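DUF4974 domain-containing protein (Parabacteroides distasonis, PDB 4M0N) probably antagonises a sigma factor as a FecR-family protein, this chain being the part with the FecR domain and the FecR C-terminal region. Local coordinates at residues F70-D75 and A94-K99; V109-G114 and L127-Q132. The protein carries 1 engineered substitution. One frame throughout, in Å; residues are numbered along the deposited sequence.

Contact 1: residues F70-D75 and A94-K99; sequences FNVMRD and ASFNVK. Engineered in segment 94-99: Ala94 (natural residue Thr).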
ATOM      1  N   PHE A  70     -10.112  -1.308   2.365  1.00 13.70           N
ATOM      2  CA  PHE A  70     -11.536  -1.395   2.149  1.00 14.52           C
ATOM      3  C   PHE A  70     -12.201  -2.382   3.111  1.00 14.68           C
ATOM      4  O   PHE A  70     -11.745  -3.517   3.242  1.00 16.87           O
ATOM      5  CB  PHE A  70     -11.786  -1.891   0.730  1.00 15.31           C
ATOM      6  CG  PHE A  70     -11.290  -0.965  -0.320  1.00 14.29           C
ATOM      7  CD1 PHE A  70      -9.965  -1.003  -0.699  1.00 14.15           C
ATOM      8  CD2 PHE A  70     -12.151  -0.065  -0.924  1.00 15.16           C
ATOM      9  CE1 PHE A  70      -9.498  -0.124  -1.650  1.00 16.60           C
ATOM     10  CE2 PHE A  70     -11.703   0.821  -1.867  1.00 15.72           C
ATOM     11  CZ  PHE A  70     -10.364   0.790  -2.226  1.00 16.61           C
ATOM     12  N   ASN A  71     -13.256  -1.947   3.786  1.00 16.61           N
ATOM     13  CA  ASN A  71     -14.092  -2.874   4.526  1.00 17.89           C
ATOM     14  C   ASN A  71     -15.436  -2.850   3.830  1.00 18.81           C
ATOM     15  O   ASN A  71     -16.268  -1.980   4.087  1.00 18.22           O
ATOM     16  CB  ASN A  71     -14.195  -2.467   5.984  1.00 19.50           C
ATOM     17  CG  ASN A  71     -14.944  -3.484   6.821  1.00 25.50           C
ATOM     18  OD1 ASN A  71     -15.627  -4.332   6.307  1.00 26.61           O
ATOM     19  ND2 ASN A  71     -14.837  -3.362   8.127  1.00 34.96           N
ATOM     20  N   VAL A  72     -15.611  -3.793   2.901  1.00 20.21           N
ATOM     21  CA  VAL A  72     -16.756  -3.803   2.019  1.00 19.62           C
ATOM     22  C   VAL A  72     -17.994  -4.444   2.613  1.00 25.82           C
ATOM     23  O   VAL A  72     -17.974  -5.595   2.997  1.00 25.22           O
ATOM     24  CB  VAL A  72     -16.427  -4.480   0.664  1.00 19.09           C
ATOM     25  CG1 VAL A  72     -17.683  -4.551  -0.215  1.00 20.10           C
ATOM     26  CG2 VAL A  72     -15.335  -3.699  -0.039  1.00 19.90           C
ATOM     27  N   MET A  73     -19.066  -3.651   2.658  1.00 29.36           N
ATOM     28  CA  MET A  73     -20.387  -4.110   3.042  1.00 29.11           C
ATOM     29  C   MET A  73     -20.892  -5.223   2.125  1.00 32.11           C
ATOM     30  O   MET A  73     -20.886  -5.087   0.913  1.00 27.98           O
ATOM     31  CB  MET A  73     -21.337  -2.918   3.005  1.00 31.17           C
ATOM     32  CG  MET A  73     -21.321  -2.083   4.274  1.00 36.06           C
ATOM     33  SD  MET A  73     -22.225  -2.850   5.653  1.00 43.76           S
ATOM     34  CE  MET A  73     -23.572  -3.620   4.811  1.00 37.69           C
ATOM     35  N   ARG A  74     -21.323  -6.335   2.722  1.00 31.80           N
ATOM     36  CA  ARG A  74     -21.677  -7.498   1.953  1.00 35.71           C
ATOM     37  C   ARG A  74     -22.922  -7.182   1.155  1.00 39.27           C
ATOM     38  O   ARG A  74     -23.928  -6.737   1.697  1.00 44.15           O
ATOM     39  CB  ARG A  74     -21.904  -8.734   2.826  1.00 42.79           C
ATOM     40  CG  ARG A  74     -22.110  -9.992   1.992  1.00 44.32           C
ATOM     41  CD  ARG A  74     -22.170 -11.257   2.832  1.00 49.28           C
ATOM     42  NE  ARG A  74     -22.080 -12.425   1.958  1.00 53.26           N
ATOM     43  CZ  ARG A  74     -20.949 -12.950   1.489  1.00 53.50           C
ATOM     44  NH1 ARG A  74     -19.767 -12.448   1.824  1.00 50.16           N
ATOM     45  NH2 ARG A  74     -20.998 -14.004   0.682  1.00 59.34           N
ATOM     46  N   ASP A  75     -22.791  -7.346  -0.153  1.00 45.39           N
ATOM     47  CA  ASP A  75     -23.918  -7.403  -1.051  1.00 41.61           C
ATOM     48  C   ASP A  75     -23.584  -8.483  -2.075  1.00 43.02           C
ATOM     49  O   ASP A  75     -22.839  -8.244  -3.023  1.00 38.62           O
ATOM     50  CB  ASP A  75     -24.164  -6.047  -1.707  1.00 40.32           C
ATOM     51  CG  ASP A  75     -25.493  -5.983  -2.427  1.00 40.46           C
ATOM     52  OD1 ASP A  75     -25.964  -7.032  -2.906  1.00 40.80           O
ATOM     53  OD2 ASP A  75     -26.052  -4.879  -2.537  1.00 45.86           O
ATOM     54  N   ALA A  94     -15.848  -8.303   2.022  1.00 18.86           N
ATOM     55  CA  ALA A  94     -14.518  -8.654   2.509  1.00 18.17           C
ATOM     56  C   ALA A  94     -13.826  -7.399   2.986  1.00 16.46           C
ATOM     57  O   ALA A  94     -14.258  -6.299   2.642  1.00 16.55           O
ATOM     58  CB  ALA A  94     -13.694  -9.272   1.397  1.00 18.87           C
ATOM     59  N   SER A  95     -12.786  -7.539   3.788  1.00 15.03           N
ATOM     60  CA  SER A  95     -11.949  -6.379   4.094  1.00 16.12           C
ATOM     61  C   SER A  95     -10.549  -6.709   3.661  1.00 15.82           C
ATOM     62  O   SER A  95     -10.036  -7.803   3.889  1.00 15.61           O
ATOM     63  CB  SER A  95     -12.027  -5.917   5.552  1.00 17.49           C
ATOM     64  OG  SER A  95     -11.445  -6.826   6.493  1.00 19.76           O
ATOM     65  N   PHE A  96      -9.934  -5.749   3.007  1.00 14.49           N
ATOM     66  CA  PHE A  96      -8.660  -6.002   2.345  1.00 15.06           C
ATOM     67  C   PHE A  96      -7.939  -4.714   2.037  1.00 12.93           C
ATOM     68  O   PHE A  96      -8.569  -3.648   1.878  1.00 14.17           O
ATOM     69  CB  PHE A  96      -8.877  -6.779   1.055  1.00 14.73           C
ATOM     70  CG  PHE A  96      -9.836  -6.099   0.111  1.00 13.79           C
ATOM     71  CD1 PHE A  96     -11.209  -6.225   0.277  1.00 15.20           C
ATOM     72  CD2 PHE A  96      -9.364  -5.323  -0.924  1.00 15.31           C
ATOM     73  CE1 PHE A  96     -12.087  -5.555  -0.564  1.00 14.86           C
ATOM     74  CE2 PHE A  96     -10.248  -4.624  -1.760  1.00 13.98           C
ATOM     75  CZ  PHE A  96     -11.615  -4.771  -1.587  1.00 14.23           C
ATOM     76  N   ASN A  97      -6.611  -4.837   1.973  1.00 11.82           N
ATOM     77  CA  ASN A  97      -5.720  -3.752   1.582  1.00 10.79           C
ATOM     78  C   ASN A  97      -5.277  -3.871   0.147  1.00 10.47           C
ATOM     79  O   ASN A  97      -4.935  -4.938  -0.326  1.00 11.53           O
ATOM     80  CB  ASN A  97      -4.449  -3.811   2.451  1.00 12.15           C
ATOM     81  CG  ASN A  97      -3.708  -2.504   2.501  1.00 13.37           C
ATOM     82  OD1 ASN A  97      -4.129  -1.558   3.196  1.00 14.85           O
ATOM     83  ND2 ASN A  97      -2.541  -2.462   1.850  1.00 14.53           N
ATOM     84  N   VAL A  98      -5.265  -2.734  -0.551  1.00 10.57           N
ATOM     85  CA  VAL A  98      -4.740  -2.661  -1.906  1.00 11.54           C
ATOM     86  C   VAL A  98      -3.682  -1.578  -1.893  1.00 11.72           C
ATOM     87  O   VAL A  98      -3.964  -0.414  -1.617  1.00 12.86           O
ATOM     88  CB  VAL A  98      -5.825  -2.268  -2.916  1.00 12.00           C
ATOM     89  CG1 VAL A  98      -5.251  -2.240  -4.289  1.00 13.91           C
ATOM     90  CG2 VAL A  98      -7.012  -3.230  -2.850  1.00 13.57           C
ATOM     91  N   LYS A  99      -2.460  -2.001  -2.149  1.00 11.24           N
ATOM     92  CA  LYS A  99      -1.327  -1.068  -2.194  1.00 11.74           C
ATOM     93  C   LYS A  99      -0.863  -1.036  -3.620  1.00 11.80           C
ATOM     94  O   LYS A  99      -0.255  -2.006  -4.119  1.00 11.90           O
ATOM     95  CB  LYS A  99      -0.217  -1.500  -1.262  1.00 12.77           C
ATOM     96  CG  LYS A  99       0.887  -0.465  -1.211  1.00 15.26           C
ATOM     97  CD  LYS A  99       1.962  -0.874  -0.261  1.00 19.99           C
ATOM     98  CE  LYS A  99       3.042   0.199  -0.256  1.00 24.20           C
ATOM     99  NZ  LYS A  99       3.951  -0.130   0.864  1.00 28.05           N
TER
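Strands 67-72 and 94-100 are antiparallel neighbours in the antiparallel sheet that the FecR region builds together with later strands, and here Phe70 and Phe96 form a hydrogen-bonded pair. The short segments run at 167° with their axes 4.7 Å apart. Phe70 N donates to Phe96 O at 2.8 Å, an almost straight bond, and Phe96 N returns one to Phe70 O in the carbonyl plane. The same Phe70 O also receives a CA-H...O contact, 3.0 Å from Ser95 CA. Beyond it, Val72 N reaches Ala94 O, tilted from the carbonyl plane; Ala94 is engineered, the natural residue being threonine.

On the face that carries Phe70, Val72 and Phe96 the two phenylalanine rings lie nearly parallel, planes at 15°, but slid so far apart that they hardly overlap. Over one face of the Phe96 ring lies CB of Phe70, offset toward the rim, a CH-pi contact 4.0 Å from the ring centroid. Phe96 CG sits between its backbone N and carbonyl carbon (chi1 56°), which swings the ring across to Phe70. Val72 CG2 meets Phe96 CE1 at 3.8 Å, and Val98 CG2 approaches Phe70 CE1 more loosely. Phe80 and Val82 of strand 80-83, in the other sheet, also touch Phe70. Backbone hydrogen bonds thus fix the register, while the rings, in largely apolar packing against the other sheet, meet through one CB-to-face contact and not through stacking.

Contact 2: residues V109-G114 and L127-Q132; sequences VSVRTG and LLPNEQ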
ATOM      1  N   VAL A 109      -2.111  -6.884  -2.883  1.00 13.84           N
ATOM      2  CA  VAL A 109      -3.436  -7.015  -2.315  1.00 13.28           C
ATOM      3  C   VAL A 109      -3.375  -8.038  -1.191  1.00 12.66           C
ATOM      4  O   VAL A 109      -2.851  -9.128  -1.368  1.00 13.49           O
ATOM      5  CB  VAL A 109      -4.450  -7.489  -3.382  1.00 14.43           C
ATOM      6  CG1 VAL A 109      -5.826  -7.712  -2.787  1.00 14.69           C
ATOM      7  CG2 VAL A 109      -4.484  -6.489  -4.542  1.00 15.70           C
ATOM      8  N   SER A 110      -3.863  -7.640  -0.022  1.00 12.71           N
ATOM      9  CA  SER A 110      -3.711  -8.426   1.216  1.00 13.69           C
ATOM     10  C   SER A 110      -5.057  -8.503   1.902  1.00 13.77           C
ATOM     11  O   SER A 110      -5.690  -7.479   2.154  1.00 14.15           O
ATOM     12  CB  SER A 110      -2.723  -7.755   2.148  1.00 14.72           C
ATOM     13  OG  SER A 110      -1.484  -7.423   1.513  1.00 14.56           O
ATOM     14  N   VAL A 111      -5.519  -9.721   2.189  1.00 14.23           N
ATOM     15  CA  VAL A 111      -6.875  -9.928   2.680  1.00 14.82           C
ATOM     16  C   VAL A 111      -6.885 -10.027   4.199  1.00 15.15           C
ATOM     17  O   VAL A 111      -6.124 -10.787   4.775  1.00 16.02           O
ATOM     18  CB  VAL A 111      -7.505 -11.220   2.111  1.00 15.11           C
ATOM     19  CG1 VAL A 111      -8.925 -11.384   2.609  1.00 15.75           C
ATOM     20  CG2 VAL A 111      -7.439 -11.216   0.591  1.00 16.54           C
ATOM     21  N   ARG A 112      -7.712  -9.211   4.833  1.00 16.02           N
ATOM     22  CA  ARG A 112      -7.888  -9.265   6.269  1.00 16.91           C
ATOM     23  C   ARG A 112      -9.045 -10.183   6.671  1.00 19.22           C
ATOM     24  O   ARG A 112      -8.903 -11.042   7.542  1.00 17.68           O
ATOM     25  CB  ARG A 112      -8.127  -7.878   6.820  1.00 18.74           C
ATOM     26  CG  ARG A 112      -8.243  -7.831   8.332  1.00 21.58           C
ATOM     27  CD  ARG A 112      -6.888  -7.551   8.941  1.00 29.44           C
ATOM     28  NE  ARG A 112      -6.932  -7.316  10.380  1.00 33.58           N
ATOM     29  CZ  ARG A 112      -6.969  -8.268  11.312  1.00 38.30           C
ATOM     30  NH1 ARG A 112      -6.951  -9.560  10.993  1.00 36.65           N
ATOM     31  NH2 ARG A 112      -7.008  -7.918  12.595  1.00 42.48           N
ATOM     32  N   THR A 113     -10.195  -9.988   6.036  1.00 17.13           N
ATOM     33  CA  THR A 113     -11.359 -10.810   6.291  1.00 19.94           C
ATOM     34  C   THR A 113     -12.058 -11.108   4.971  1.00 18.46           C
ATOM     35  O   THR A 113     -11.966 -10.349   4.035  1.00 17.71           O
ATOM     36  CB  THR A 113     -12.357 -10.125   7.262  1.00 22.29           C
ATOM     37  OG1 THR A 113     -12.970  -9.002   6.634  1.00 25.23           O
ATOM     38  CG2 THR A 113     -11.640  -9.619   8.478  1.00 24.41           C
ATOM     39  N   GLY A 114     -12.751 -12.234   4.897  1.00 19.84           N
ATOM     40  CA  GLY A 114     -13.553 -12.566   3.725  1.00 19.67           C
ATOM     41  C   GLY A 114     -12.737 -13.163   2.592  1.00 21.38           C
ATOM     42  O   GLY A 114     -11.600 -13.607   2.792  1.00 21.33           O
ATOM     43  N   LEU A 127      -8.211 -15.172  -3.034  1.00 17.56           N
ATOM     44  CA  LEU A 127      -7.399 -15.014  -1.828  1.00 19.88           C
ATOM     45  C   LEU A 127      -8.288 -15.092  -0.614  1.00 18.90           C
ATOM     46  O   LEU A 127      -9.434 -14.659  -0.648  1.00 19.36           O
ATOM     47  CB  LEU A 127      -6.740 -13.660  -1.818  1.00 18.27           C
ATOM     48  CG  LEU A 127      -5.685 -13.424  -2.899  1.00 20.07           C
ATOM     49  CD1 LEU A 127      -5.272 -11.974  -2.760  1.00 20.38           C
ATOM     50  CD2 LEU A 127      -4.514 -14.380  -2.767  1.00 19.58           C
ATOM     51  N   LEU A 128      -7.726 -15.664   0.447  1.00 17.24           N
ATOM     52  CA  LEU A 128      -8.370 -15.767   1.729  1.00 16.67           C
ATOM     53  C   LEU A 128      -7.602 -14.942   2.767  1.00 15.48           C
ATOM     54  O   LEU A 128      -6.547 -14.391   2.472  1.00 14.99           O
ATOM     55  CB  LEU A 128      -8.335 -17.243   2.151  1.00 17.15           C
ATOM     56  CG  LEU A 128      -9.100 -18.226   1.275  1.00 20.86           C
ATOM     57  CD1 LEU A 128      -8.757 -19.648   1.746  1.00 23.33           C
ATOM     58  CD2 LEU A 128     -10.569 -17.917   1.444  1.00 22.31           C
ATOM     59  N   PRO A 129      -8.140 -14.869   4.008  1.00 16.09           N
ATOM     60  CA  PRO A 129      -7.467 -14.047   5.008  1.00 15.88           C
ATOM     61  C   PRO A 129      -6.017 -14.418   5.234  1.00 15.62           C
ATOM     62  O   PRO A 129      -5.645 -15.581   5.268  1.00 16.02           O
ATOM     63  CB  PRO A 129      -8.329 -14.259   6.256  1.00 16.84           C
ATOM     64  CG  PRO A 129      -9.712 -14.447   5.686  1.00 16.92           C
ATOM     65  CD  PRO A 129      -9.454 -15.324   4.489  1.00 17.53           C
ATOM     66  N   ASN A 130      -5.196 -13.387   5.327  1.00 14.66           N
ATOM     67  CA  ASN A 130      -3.757 -13.516   5.511  1.00 15.49           C
ATOM     68  C   ASN A 130      -3.030 -14.199   4.350  1.00 14.44           C
ATOM     69  O   ASN A 130      -1.984 -14.803   4.522  1.00 16.30           O
ATOM     70  CB  ASN A 130      -3.434 -14.098   6.862  1.00 16.62           C
ATOM     71  CG  ASN A 130      -4.088 -13.303   7.981  1.00 19.56           C
ATOM     72  OD1 ASN A 130      -4.056 -12.072   7.963  1.00 16.42           O
ATOM     73  ND2 ASN A 130      -4.796 -13.977   8.840  1.00 21.29           N
ATOM     74  N   GLU A 131      -3.644 -14.107   3.173  1.00 14.81           N
ATOM     75  CA  GLU A 131      -2.990 -14.343   1.903  1.00 15.01           C
ATOM     76  C   GLU A 131      -2.832 -13.013   1.179  1.00 14.64           C
ATOM     77  O   GLU A 131      -3.549 -12.047   1.437  1.00 15.38           O
ATOM     78  CB  GLU A 131      -3.823 -15.313   1.056  1.00 15.06           C
ATOM     79  CG  GLU A 131      -4.008 -16.663   1.716  1.00 17.66           C
ATOM     80  CD  GLU A 131      -4.602 -17.696   0.751  1.00 20.59           C
ATOM     81  OE1 GLU A 131      -5.517 -17.313  -0.027  1.00 18.47           O
ATOM     82  OE2 GLU A 131      -4.140 -18.863   0.775  1.00 20.97           O
ATOM     83  N   GLN A 132      -1.860 -12.972   0.288  1.00 15.33           N
ATOM     84  CA  GLN A 132      -1.499 -11.771  -0.394  1.00 14.98           C
ATOM     85  C   GLN A 132      -1.045 -12.112  -1.792  1.00 15.06           C
ATOM     86  O   GLN A 132      -0.498 -13.173  -2.010  1.00 16.17           O
ATOM     87  CB  GLN A 132      -0.317 -11.165   0.390  1.00 18.93           C
ATOM     88  CG  GLN A 132       0.402  -9.988  -0.163  1.00 26.60           C
ATOM     89  CD  GLN A 132       1.507  -9.560   0.773  1.00 19.98           C
ATOM     90  OE1 GLN A 132       2.580 -10.201   0.882  1.00 19.62           O
ATOM     91  NE2 GLN A 132       1.254  -8.481   1.451  1.00 20.04           N
TER
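This is an antiparallel strand pairing that runs into a tight turn, where strand 106-111 meets the start of strand 131-136 in the antiparallel sheet that the FecR region builds together with later strands. A type II beta turn from Leu128 to Glu131, closed by Glu131 N to Leu128 O, delivers the second strand. Val111 fastens it through both backbone polar atoms: its N donates to Glu131 O at 3.1 Å, almost straight, while its O accepts from Asn130 N at 2.8 Å. The carboxylate of Glu131 bends back as well, OE1 taking the N-H of Leu128, and OE2 forms a salt bridge with Lys144.

The side chain of Val111 points into the bend. Its CG2 presses on Leu127 CB at 3.5 Å, and its CB lies 3.3 Å from Leu128 O. At the corner of Arg112 and Thr113, which both face Ser95 in a classic beta bulge, the Pro129 ring lies against the backbone: CB near Arg112 O, and CD 3.2 Å from Gly114 O.

Ser110 and Gln132 form a non-hydrogen-bonded pair with CA atoms 4.3 Å apart, and their side chains supply the polar link that the backbone lacks there. With CG anti to the backbone N (chi1 173°) and the chain extended beyond it, the amide comes alongside Ser110, and Gln132 NE2 donates to Ser110 OG at 2.9 Å. A leucine in place of Gln132 would probably leave Ser110 OG without this amide donor. The bond is nearly flat with its donor group, OG lying only 11° out of the amide plane.

In the fold
Contacts 1 and 2 come in series along the chain, yet their centres are only about 10 Å apart, because strands 94-100 and 106-111 are adjacent in one antiparallel sheet. Strands 67-72, 94-100, 106-111 and 131-136 lie side by side in that order, contact 1 joining the first pair and contact 2 the last. Among the bonds across the seam are two probable hydrogen bonds: Asn97 N lies 2.8 Å from Ser110 O, and Ser95 OG 2.7 Å from Thr113 OG1. Packing is also close where CB of the engineered Ala94 comes within 3.3 Å of Thr113 O. Neither contact lies at the annotated metal site; the side chain of Val98 in contact 1 is about 13 Å from a bound magnesium ion.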